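Local coordinates for protein cadherin-related family member 2 (Homo sapiens, PDB 5CZR) that mediates calcium-dependent heterophilic adhesion with CDHR5 between adjacent microvilli, controlling how microvilli pack on the apical surface of epithelial cells, at residues N2-S13 with V76-Q88. Sequence-based numbering, arbitrary orientation.
Sequences NVAPKFLANMTS and VTISVSDPYIQVQ. With CA (calcium ion), chain E.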
# COMPACT_ATOMS: atom_id res chain seq x y z
N ASN A 2 17.78 40.90 24.89
CA ASN A 2 17.67 39.78 23.90
C ASN A 2 16.25 39.52 23.40
O ASN A 2 15.31 39.45 24.18
CB ASN A 2 18.23 38.43 24.41
CG ASN A 2 18.17 37.33 23.33
OD1 ASN A 2 18.72 37.50 22.23
ND2 ASN A 2 17.49 36.22 23.61
N VAL A 3 16.12 39.30 22.09
CA VAL A 3 14.89 38.80 21.48
C VAL A 3 14.98 37.28 21.22
O VAL A 3 15.98 36.77 20.69
CB VAL A 3 14.59 39.56 20.17
CG1 VAL A 3 13.26 39.11 19.59
CG2 VAL A 3 14.58 41.06 20.44
N ALA A 4 13.93 36.56 21.61
CA ALA A 4 13.87 35.13 21.41
C ALA A 4 13.78 34.82 19.92
O ALA A 4 13.13 35.55 19.18
CB ALA A 4 12.67 34.53 22.13
N PRO A 5 14.46 33.75 19.47
CA PRO A 5 14.26 33.29 18.10
C PRO A 5 12.85 32.74 17.91
O PRO A 5 12.17 32.38 18.88
CB PRO A 5 15.29 32.19 17.93
CG PRO A 5 15.50 31.68 19.33
CD PRO A 5 15.39 32.88 20.21
N LYS A 6 12.45 32.66 16.65
CA LYS A 6 11.09 32.32 16.26
C LYS A 6 11.15 31.46 15.01
O LYS A 6 11.83 31.81 14.04
CB LYS A 6 10.29 33.60 15.99
CG LYS A 6 8.80 33.40 15.76
CD LYS A 6 7.94 34.49 16.44
CE LYS A 6 8.20 35.90 15.90
NZ LYS A 6 7.50 36.13 14.60
N PHE A 7 10.56 30.29 15.08
CA PHE A 7 10.42 29.41 13.92
C PHE A 7 9.59 30.09 12.85
O PHE A 7 8.62 30.80 13.14
CB PHE A 7 9.72 28.11 14.33
CG PHE A 7 10.64 27.09 14.98
CD1 PHE A 7 11.65 26.50 14.25
CD2 PHE A 7 10.46 26.70 16.29
CE1 PHE A 7 12.47 25.55 14.83
CE2 PHE A 7 11.25 25.74 16.87
CZ PHE A 7 12.25 25.15 16.15
N LEU A 8 9.96 29.88 11.60
CA LEU A 8 9.13 30.35 10.50
C LEU A 8 7.76 29.72 10.56
O LEU A 8 7.59 28.62 11.07
CB LEU A 8 9.80 30.05 9.14
CG LEU A 8 11.21 30.66 8.91
CD1 LEU A 8 11.64 30.58 7.44
CD2 LEU A 8 11.28 32.11 9.41
N ALA A 9 6.79 30.43 10.00
CA ALA A 9 5.40 30.01 9.98
C ALA A 9 5.17 28.57 9.50
O ALA A 9 4.28 27.88 10.02
CB ALA A 9 4.57 31.00 9.13
N ASN A 10 5.92 28.12 8.51
CA ASN A 10 5.69 26.78 7.95
C ASN A 10 6.31 25.62 8.78
O ASN A 10 6.23 24.47 8.38
CB ASN A 10 6.16 26.71 6.48
CG ASN A 10 7.67 26.95 6.36
OD1 ASN A 10 8.24 27.76 7.09
ND2 ASN A 10 8.31 26.21 5.49
N MET A 11 6.84 25.92 9.95
CA MET A 11 7.34 24.88 10.84
C MET A 11 6.25 24.18 11.70
O MET A 11 6.60 23.38 12.57
CB MET A 11 8.42 25.45 11.77
CG MET A 11 9.66 25.92 11.01
SD MET A 11 10.64 24.54 10.36
CE MET A 11 10.38 24.73 8.59
N THR A 12 4.98 24.48 11.49
CA THR A 12 3.90 23.80 12.24
C THR A 12 3.69 22.35 11.79
O THR A 12 3.29 21.50 12.58
CB THR A 12 2.55 24.53 12.06
OG1 THR A 12 2.18 24.53 10.68
CG2 THR A 12 2.64 25.98 12.54
N SER A 13 4.03 22.06 10.53
CA SER A 13 3.88 20.75 10.01
C SER A 13 4.88 20.46 8.91
O SER A 13 5.41 21.37 8.27
CB SER A 13 2.48 20.56 9.43
OG SER A 13 2.40 21.28 8.19
N VAL A 76 6.08 15.86 17.12
CA VAL A 76 7.36 15.95 17.76
C VAL A 76 7.54 17.34 18.32
O VAL A 76 6.86 18.27 17.92
CB VAL A 76 8.52 15.65 16.77
CG1 VAL A 76 8.50 14.19 16.39
CG2 VAL A 76 8.43 16.53 15.53
N THR A 77 8.43 17.45 19.29
CA THR A 77 8.80 18.75 19.82
C THR A 77 10.05 19.22 19.11
O THR A 77 11.05 18.50 19.05
CB THR A 77 9.02 18.70 21.35
OG1 THR A 77 7.79 18.31 21.95
CG2 THR A 77 9.38 20.09 21.89
N ILE A 78 9.96 20.40 18.52
CA ILE A 78 11.08 20.99 17.89
C ILE A 78 11.60 22.14 18.73
O ILE A 78 10.85 22.83 19.39
CB ILE A 78 10.80 21.42 16.45
CG1 ILE A 78 9.60 22.38 16.37
CG2 ILE A 78 10.56 20.19 15.59
CD1 ILE A 78 9.47 23.05 15.01
N SER A 79 12.90 22.38 18.64
CA SER A 79 13.57 23.37 19.47
C SER A 79 14.54 24.24 18.64
O SER A 79 15.28 23.72 17.80
CB SER A 79 14.36 22.63 20.54
OG SER A 79 15.04 23.53 21.37
N VAL A 80 14.51 25.54 18.89
CA VAL A 80 15.55 26.43 18.44
C VAL A 80 16.05 27.27 19.62
O VAL A 80 15.28 27.74 20.43
CB VAL A 80 15.08 27.33 17.29
CG1 VAL A 80 13.86 28.17 17.70
CG2 VAL A 80 16.21 28.23 16.81
N SER A 81 17.36 27.43 19.69
CA SER A 81 18.00 28.12 20.79
C SER A 81 18.94 29.18 20.26
O SER A 81 19.75 28.88 19.37
CB SER A 81 18.78 27.13 21.63
OG SER A 81 17.91 26.21 22.23
N ASP A 82 18.83 30.42 20.74
CA ASP A 82 19.96 31.37 20.56
C ASP A 82 20.91 31.10 21.76
O ASP A 82 20.76 30.06 22.43
CB ASP A 82 19.46 32.81 20.35
CG ASP A 82 18.85 33.43 21.59
OD1 ASP A 82 18.95 32.87 22.72
OD2 ASP A 82 18.24 34.49 21.43
N PRO A 83 21.92 31.95 21.98
CA PRO A 83 22.84 31.68 23.11
C PRO A 83 22.19 31.82 24.49
O PRO A 83 22.70 31.23 25.45
CB PRO A 83 23.93 32.73 22.94
CG PRO A 83 23.90 33.09 21.49
CD PRO A 83 22.45 33.00 21.10
N TYR A 84 21.03 32.49 24.56
CA TYR A 84 20.40 32.88 25.83
C TYR A 84 19.10 32.16 26.19
O TYR A 84 18.79 32.01 27.36
CB TYR A 84 20.13 34.38 25.80
CG TYR A 84 21.26 35.15 25.18
CD1 TYR A 84 22.45 35.38 25.89
CD2 TYR A 84 21.16 35.63 23.88
CE1 TYR A 84 23.50 36.07 25.31
CE2 TYR A 84 22.20 36.33 23.30
CZ TYR A 84 23.37 36.52 24.02
OH TYR A 84 24.39 37.20 23.43
N ILE A 85 18.32 31.74 25.19
CA ILE A 85 17.03 31.13 25.47
C ILE A 85 16.71 29.98 24.51
O ILE A 85 17.03 30.04 23.31
CB ILE A 85 15.91 32.21 25.46
CG1 ILE A 85 14.60 31.62 26.03
CG2 ILE A 85 15.75 32.86 24.07
CD1 ILE A 85 13.49 32.64 26.28
N GLN A 86 16.05 28.96 25.06
CA GLN A 86 15.58 27.84 24.30
C GLN A 86 14.10 28.00 23.99
O GLN A 86 13.34 28.32 24.87
CB GLN A 86 15.79 26.57 25.14
CG GLN A 86 15.31 25.33 24.40
CD GLN A 86 15.61 24.04 25.10
OE1 GLN A 86 15.84 23.99 26.32
NE2 GLN A 86 15.62 22.94 24.31
N VAL A 87 13.70 27.81 22.74
CA VAL A 87 12.32 27.98 22.29
C VAL A 87 11.83 26.66 21.65
O VAL A 87 12.48 26.12 20.77
CB VAL A 87 12.22 29.12 21.22
CG1 VAL A 87 10.81 29.23 20.58
CG2 VAL A 87 12.64 30.45 21.84
N GLN A 88 10.71 26.14 22.14
CA GLN A 88 10.23 24.82 21.79
C GLN A 88 8.78 24.89 21.37
O GLN A 88 8.01 25.67 21.94
CB GLN A 88 10.35 23.87 22.95
CG GLN A 88 11.75 23.79 23.52
CD GLN A 88 11.89 22.72 24.59
OE1 GLN A 88 11.77 21.52 24.32
NE2 GLN A 88 12.23 23.14 25.81
CA CA E . 18.30 36.55 20.10
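Ile-78 CD1 lies over the centre of one face of the Phe-7 ring, 3.7 Å from its centroid, and Val-80 CG1 covers the opposite face, 3.8 Å from the centroid and offset toward the rim: two CH-pi contacts. Phe-7 CG, anti to the carbonyl carbon (chi1 -81°), carries the ring between them until CZ is 3.5 Å from Ser-79 C. With an alanine in place of Phe-7, a gap would probably open between Ile-78 and Val-80. Asp-82 divides its carboxylate: OD1 accepts from Tyr-84 N, an Asx turn, and from Ile-85 N, an Asx motif, two bonds that fix its rotation, while OD2 binds calcium at 2.5 Å and takes, on its syn lone pair, a bond from Asn-2 ND2 (2.9 Å, 148°). Asn-2 OD1 and Val-3 O each bind the ion at 2.4 Å, and Asp-33, Asp-35 and Asp-37 complete the site. Ile-85 CG2 meets Pro-5 CD at 3.9 Å, and Val-87 CG2 packs against Pro-5 CG at 4.0 Å. The calcium ties the N-terminus to the 82-85 turn at the tip of the first cadherin domain, where strand 6-7, paired with strand 25-32, faces hairpin strands 73-81 and 86-96 across the beta sandwich.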